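Local coordinates for protein putative zinc protease (Bordetella pertussis, PDB 3IH6) that belongs to the M16 family of zinc metallopeptidases and, as a whole, probably cleaves peptides, this chain being a fragment that includes part of an M16 inactive domain, at residues Asp172-Arg175 with Ala176-Tyr180; Ala100-Thr103 with Leu104-Leu108. All coordinates share one frame; numbering follows the deposited sequence.

Interaction 1 of 2, residues Asp172-Arg175 with Ala176-Tyr180; sequences DVQR and AAVAY
Q174 and V178, one turn apart on the α-helix 170-180, meet through the side-chain amide of the first and one methyl of the second: Q174 NE2 lies 3.6 Å from V178 CG2. The glutamine chain leaves the helix with CG anti to the backbone N (chi1 -179°) and then bends at chi2 (77°), which brings the NE2 end of the amide alongside the CG2 methyl. The same i to i+4 spacing is held in the backbone, where V178 N gives a 2.8 Å bond to Q174 O that is close to straight, with an angle of 171° at the hydrogen. A179 N bonds R175 O at 2.9 Å on the next step. The amide of Q174 is fixed at both ends from outside the helix, NE2 by the carbonyl O of L111 and OE1 by the backbone N of F116, so its rotation is set by that loop. On the inner side V173 packs on L46 and A177 on A47, both of helix 39-52. R175 has two acidic partners: NH1 pairs with D40, a salt bridge between the helices, while NH2 makes a hydrogen-bonded salt bridge to D172 OD1 at 2.7 Å, coming from above the carboxylate plane.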
ATOM      1  N   ASP E 172      21.095 -24.935 -14.392  1.00 20.33           N
ATOM      2  CA  ASP E 172      21.714 -24.057 -13.389  1.00 20.11           C
ATOM      3  C   ASP E 172      20.901 -23.851 -12.130  1.00 19.37           C
ATOM      4  O   ASP E 172      21.468 -23.733 -11.033  1.00 18.83           O
ATOM      5  CB  ASP E 172      22.052 -22.711 -14.021  1.00 20.20           C
ATOM      6  CG  ASP E 172      23.123 -22.850 -15.085  1.00 22.54           C
ATOM      7  OD1 ASP E 172      23.996 -23.739 -14.938  1.00 24.49           O
ATOM      8  OD2 ASP E 172      23.095 -22.096 -16.069  1.00 25.77           O
ATOM      9  N   VAL E 173      19.578 -23.783 -12.281  1.00 18.23           N
ATOM     10  CA  VAL E 173      18.735 -23.698 -11.120  1.00 17.50           C
ATOM     11  C   VAL E 173      18.753 -25.047 -10.377  1.00 17.36           C
ATOM     12  O   VAL E 173      18.851 -25.062  -9.153  1.00 16.21           O
ATOM     13  CB  VAL E 173      17.301 -23.206 -11.452  1.00 18.26           C
ATOM     14  CG1 VAL E 173      16.450 -23.148 -10.182  1.00 18.44           C
ATOM     15  CG2 VAL E 173      17.336 -21.823 -12.126  1.00 15.03           C
ATOM     16  N   GLN E 174      18.714 -26.166 -11.122  1.00 16.58           N
ATOM     17  CA  GLN E 174      18.829 -27.502 -10.513  1.00 16.56           C
ATOM     18  C   GLN E 174      20.127 -27.621  -9.734  1.00 17.18           C
ATOM     19  O   GLN E 174      20.137 -27.988  -8.549  1.00 16.47           O
ATOM     20  CB  GLN E 174      18.769 -28.605 -11.573  1.00 15.87           C
ATOM     21  CG  GLN E 174      18.869 -30.048 -11.032  1.00 14.54           C
ATOM     22  CD  GLN E 174      17.589 -30.559 -10.392  1.00 12.45           C
ATOM     23  OE1 GLN E 174      16.489 -29.993 -10.601  1.00 13.07           O
ATOM     24  NE2 GLN E 174      17.711 -31.637  -9.601  1.00  9.05           N
ATOM     25  N   ARG E 175      21.237 -27.339 -10.412  1.00 18.15           N
ATOM     26  CA  ARG E 175      22.551 -27.497  -9.785  1.00 18.54           C
ATOM     27  C   ARG E 175      22.660 -26.673  -8.504  1.00 18.29           C
ATOM     28  O   ARG E 175      23.162 -27.162  -7.483  1.00 18.23           O
ATOM     29  CB  ARG E 175      23.665 -27.102 -10.740  1.00 18.91           C
ATOM     30  CG  ARG E 175      24.976 -26.851 -10.012  1.00 22.11           C
ATOM     31  CD  ARG E 175      26.096 -26.625 -10.953  1.00 27.10           C
ATOM     32  NE  ARG E 175      25.766 -25.588 -11.931  1.00 30.72           N
ATOM     33  CZ  ARG E 175      25.836 -24.280 -11.703  1.00 32.14           C
ATOM     34  NH1 ARG E 175      26.216 -23.823 -10.509  1.00 32.27           N
ATOM     35  NH2 ARG E 175      25.522 -23.435 -12.681  1.00 32.59           N
ATOM     36  N   ALA E 176      22.184 -25.431  -8.552  1.00 18.04           N
ATOM     37  CA  ALA E 176      22.178 -24.550  -7.364  1.00 17.72           C
ATOM     38  C   ALA E 176      21.414 -25.162  -6.171  1.00 17.46           C
ATOM     39  O   ALA E 176      21.940 -25.289  -5.056  1.00 17.69           O
ATOM     40  CB  ALA E 176      21.631 -23.167  -7.724  1.00 17.10           C
ATOM     41  N   ALA E 177      20.180 -25.552  -6.409  1.00 17.21           N
ATOM     42  CA  ALA E 177      19.373 -26.153  -5.355  1.00 17.89           C
ATOM     43  C   ALA E 177      20.014 -27.433  -4.882  1.00 18.06           C
ATOM     44  O   ALA E 177      20.116 -27.659  -3.664  1.00 16.88           O
ATOM     45  CB  ALA E 177      17.956 -26.436  -5.861  1.00 18.00           C
ATOM     46  N   VAL E 178      20.450 -28.279  -5.828  1.00 17.56           N
ATOM     47  CA  VAL E 178      21.151 -29.518  -5.413  1.00 18.07           C
ATOM     48  C   VAL E 178      22.430 -29.319  -4.556  1.00 17.89           C
ATOM     49  O   VAL E 178      22.648 -30.086  -3.614  1.00 17.45           O
ATOM     50  CB  VAL E 178      21.353 -30.517  -6.563  1.00 17.67           C
ATOM     51  CG1 VAL E 178      22.335 -31.606  -6.141  1.00 20.41           C
ATOM     52  CG2 VAL E 178      20.014 -31.152  -6.929  1.00 17.03           C
ATOM     53  N   ALA E 179      23.246 -28.294  -4.842  1.00 17.81           N
ATOM     54  CA  ALA E 179      24.461 -28.048  -4.025  1.00 17.47           C
ATOM     55  C   ALA E 179      24.217 -27.378  -2.654  1.00 17.31           C
ATOM     56  O   ALA E 179      25.004 -27.599  -1.734  1.00 17.47           O
ATOM     57  CB  ALA E 179      25.530 -27.269  -4.826  1.00 17.41           C
ATOM     58  N   TYR E 180      23.155 -26.570  -2.524  1.00 17.24           N
ATOM     59  CA  TYR E 180      22.821 -25.906  -1.263  1.00 17.55           C
ATOM     60  C   TYR E 180      21.796 -26.624  -0.395  1.00 18.95           C
ATOM     61  O   TYR E 180      21.768 -26.431   0.838  1.00 20.01           O
ATOM     62  CB  TYR E 180      22.447 -24.410  -1.487  1.00 17.95           C
ATOM     63  CG  TYR E 180      23.687 -23.652  -1.868  1.00 16.71           C
ATOM     64  CD1 TYR E 180      24.147 -23.656  -3.193  1.00 20.87           C
ATOM     65  CD2 TYR E 180      24.487 -23.046  -0.894  1.00 18.69           C
ATOM     66  CE1 TYR E 180      25.353 -23.028  -3.547  1.00 19.10           C
ATOM     67  CE2 TYR E 180      25.686 -22.410  -1.249  1.00 19.44           C
ATOM     68  CZ  TYR E 180      26.093 -22.414  -2.573  1.00 17.81           C
ATOM     69  OH  TYR E 180      27.257 -21.821  -2.918  1.00 22.79           O
TER

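Interaction 2 of 2, residues Ala100-Thr103 with Leu104-Leu108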
ATOM      1  N   ALA E 100       6.956 -35.162   9.887  1.00 19.50           N
ATOM      2  CA  ALA E 100       6.861 -33.963   9.043  1.00 19.06           C
ATOM      3  C   ALA E 100       8.248 -33.455   8.680  1.00 17.90           C
ATOM      4  O   ALA E 100       8.569 -33.276   7.523  1.00 17.37           O
ATOM      5  CB  ALA E 100       6.014 -32.829   9.729  1.00 18.83           C
ATOM      6  N   LEU E 101       9.081 -33.255   9.687  1.00 18.05           N
ATOM      7  CA  LEU E 101      10.424 -32.737   9.488  1.00 18.80           C
ATOM      8  C   LEU E 101      11.240 -33.718   8.621  1.00 19.63           C
ATOM      9  O   LEU E 101      12.049 -33.308   7.777  1.00 19.55           O
ATOM     10  CB  LEU E 101      11.057 -32.531  10.859  1.00 18.54           C
ATOM     11  CG  LEU E 101      12.315 -31.679  11.042  1.00 19.73           C
ATOM     12  CD1 LEU E 101      12.225 -30.335  10.352  1.00 17.39           C
ATOM     13  CD2 LEU E 101      12.540 -31.504  12.528  1.00 18.67           C
ATOM     14  N   GLN E 102      11.009 -35.020   8.852  1.00 20.52           N
ATOM     15  CA  GLN E 102      11.589 -36.104   8.064  1.00 21.44           C
ATOM     16  C   GLN E 102      11.255 -35.945   6.584  1.00 21.40           C
ATOM     17  O   GLN E 102      12.164 -35.923   5.745  1.00 22.43           O
ATOM     18  CB  GLN E 102      11.085 -37.471   8.553  1.00 21.33           C
ATOM     19  CG  GLN E 102      11.282 -38.610   7.548  1.00 24.79           C
ATOM     20  CD  GLN E 102      12.740 -38.785   7.152  1.00 28.93           C
ATOM     21  OE1 GLN E 102      13.631 -38.630   7.990  1.00 28.53           O
ATOM     22  NE2 GLN E 102      12.994 -39.089   5.868  1.00 29.61           N
ATOM     23  N   THR E 103       9.961 -35.868   6.265  1.00 20.37           N
ATOM     24  CA  THR E 103       9.546 -35.721   4.894  1.00 20.14           C
ATOM     25  C   THR E 103       9.983 -34.382   4.295  1.00 19.66           C
ATOM     26  O   THR E 103      10.396 -34.350   3.147  1.00 20.64           O
ATOM     27  CB  THR E 103       8.033 -35.903   4.728  1.00 20.24           C
ATOM     28  OG1 THR E 103       7.625 -37.137   5.347  1.00 21.76           O
ATOM     29  CG2 THR E 103       7.641 -35.907   3.234  1.00 18.51           C
ATOM     30  N   LEU E 104       9.863 -33.283   5.045  1.00 18.99           N
ATOM     31  CA  LEU E 104      10.312 -31.960   4.546  1.00 18.20           C
ATOM     32  C   LEU E 104      11.780 -31.971   4.067  1.00 17.42           C
ATOM     33  O   LEU E 104      12.094 -31.435   3.005  1.00 16.87           O
ATOM     34  CB  LEU E 104      10.171 -30.871   5.635  1.00 18.23           C
ATOM     35  CG  LEU E 104      10.691 -29.473   5.236  1.00 18.76           C
ATOM     36  CD1 LEU E 104       9.528 -28.560   4.944  1.00 19.14           C
ATOM     37  CD2 LEU E 104      11.490 -28.907   6.366  1.00 22.51           C
ATOM     38  N   THR E 105      12.682 -32.514   4.880  1.00 17.08           N
ATOM     39  CA  THR E 105      14.107 -32.503   4.515  1.00 16.63           C
ATOM     40  C   THR E 105      14.412 -33.514   3.398  1.00 16.78           C
ATOM     41  O   THR E 105      15.255 -33.255   2.539  1.00 16.72           O
ATOM     42  CB  THR E 105      15.043 -32.793   5.709  1.00 16.86           C
ATOM     43  OG1 THR E 105      14.707 -34.066   6.274  1.00 16.67           O
ATOM     44  CG2 THR E 105      14.960 -31.707   6.773  1.00 17.30           C
ATOM     45  N   ALA E 106      13.749 -34.670   3.407  1.00 17.07           N
ATOM     46  CA  ALA E 106      13.886 -35.610   2.266  1.00 17.11           C
ATOM     47  C   ALA E 106      13.518 -34.968   0.935  1.00 17.07           C
ATOM     48  O   ALA E 106      14.172 -35.204  -0.070  1.00 18.92           O
ATOM     49  CB  ALA E 106      13.094 -36.871   2.488  1.00 16.91           C
ATOM     50  N   THR E 107      12.489 -34.130   0.903  1.00 17.48           N
ATOM     51  CA  THR E 107      12.032 -33.552  -0.381  1.00 16.19           C
ATOM     52  C   THR E 107      13.062 -32.550  -0.844  1.00 16.64           C
ATOM     53  O   THR E 107      13.423 -32.490  -2.032  1.00 16.96           O
ATOM     54  CB  THR E 107      10.680 -32.785  -0.204  1.00 16.43           C
ATOM     55  OG1 THR E 107       9.711 -33.647   0.385  1.00 12.49           O
ATOM     56  CG2 THR E 107      10.172 -32.194  -1.522  1.00 13.71           C
ATOM     57  N   LEU E 108      13.532 -31.760   0.110  1.00 16.55           N
ATOM     58  CA  LEU E 108      14.474 -30.680  -0.175  1.00 17.80           C
ATOM     59  C   LEU E 108      15.809 -31.212  -0.664  1.00 18.18           C
ATOM     60  O   LEU E 108      16.364 -30.700  -1.620  1.00 19.63           O
ATOM     61  CB  LEU E 108      14.686 -29.799   1.062  1.00 17.75           C
ATOM     62  CG  LEU E 108      13.516 -28.926   1.504  1.00 16.48           C
ATOM     63  CD1 LEU E 108      13.797 -28.236   2.867  1.00 14.00           C
ATOM     64  CD2 LEU E 108      13.082 -27.924   0.444  1.00 21.34           C
TER
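Helix 97-109, which lies over the antiparallel sheet of this α+β domain, carries two threonines, T105 and T107, whose hydroxyls turn back on backbone carbonyls of the preceding turn. The clearer case is T107: its OG1 donates to T103 O at 2.9 Å, and the backbone N of T107 donates to the same oxygen at 3.1 Å. The two donors approach T103 O from opposite faces of its carbonyl plane, so one acceptor is gripped twice. With chi1 at -55°, T107 OG1 sits beside its own backbone N, which explains how both donors converge. T105 differs in its rotamer: chi1 of 58° places OG1 between the backbone N and the carbonyl carbon, 3.1 Å from L101 O and 3.2 Å from Q102 O. T103 OG1 instead bonds K99 O, while its CG2 comes within 4.2 Å of T107 OG1. The apolar part of the contact is L101 CD1 standing 4.3 Å from L104 CD2, a loose approach. L104 packs on A29 of strand 26-32 and also on L59 and L63 of helix 58-63, and L101 reaches V27 and strand 187-191. The T107 hydroxyl bond, i to i-4 and added to the regular backbone ladder, is a familiar feature of threonine in α-helices, here in a helix packed on a β-sheet.

In the fold
Interaction 2 precedes interaction 1 in the chain, and each lies within a single helix, 97-109 and 170-180 respectively. Their centres are about 17 Å apart; the nearest atoms come to about 5 Å without touching. The outside partners separate their roles in the fold: 100-108 packs on strands 26-32 and 187-191 and on helix 58-63, whereas 172-180 packs on helix 39-52 and on the loops holding P34, L111 and F116. The loop with L111 and F116, which follows helix 97-109, receives the Q174 amide and so joins the two regions indirectly. Both interactions are structural packing within this α+β domain.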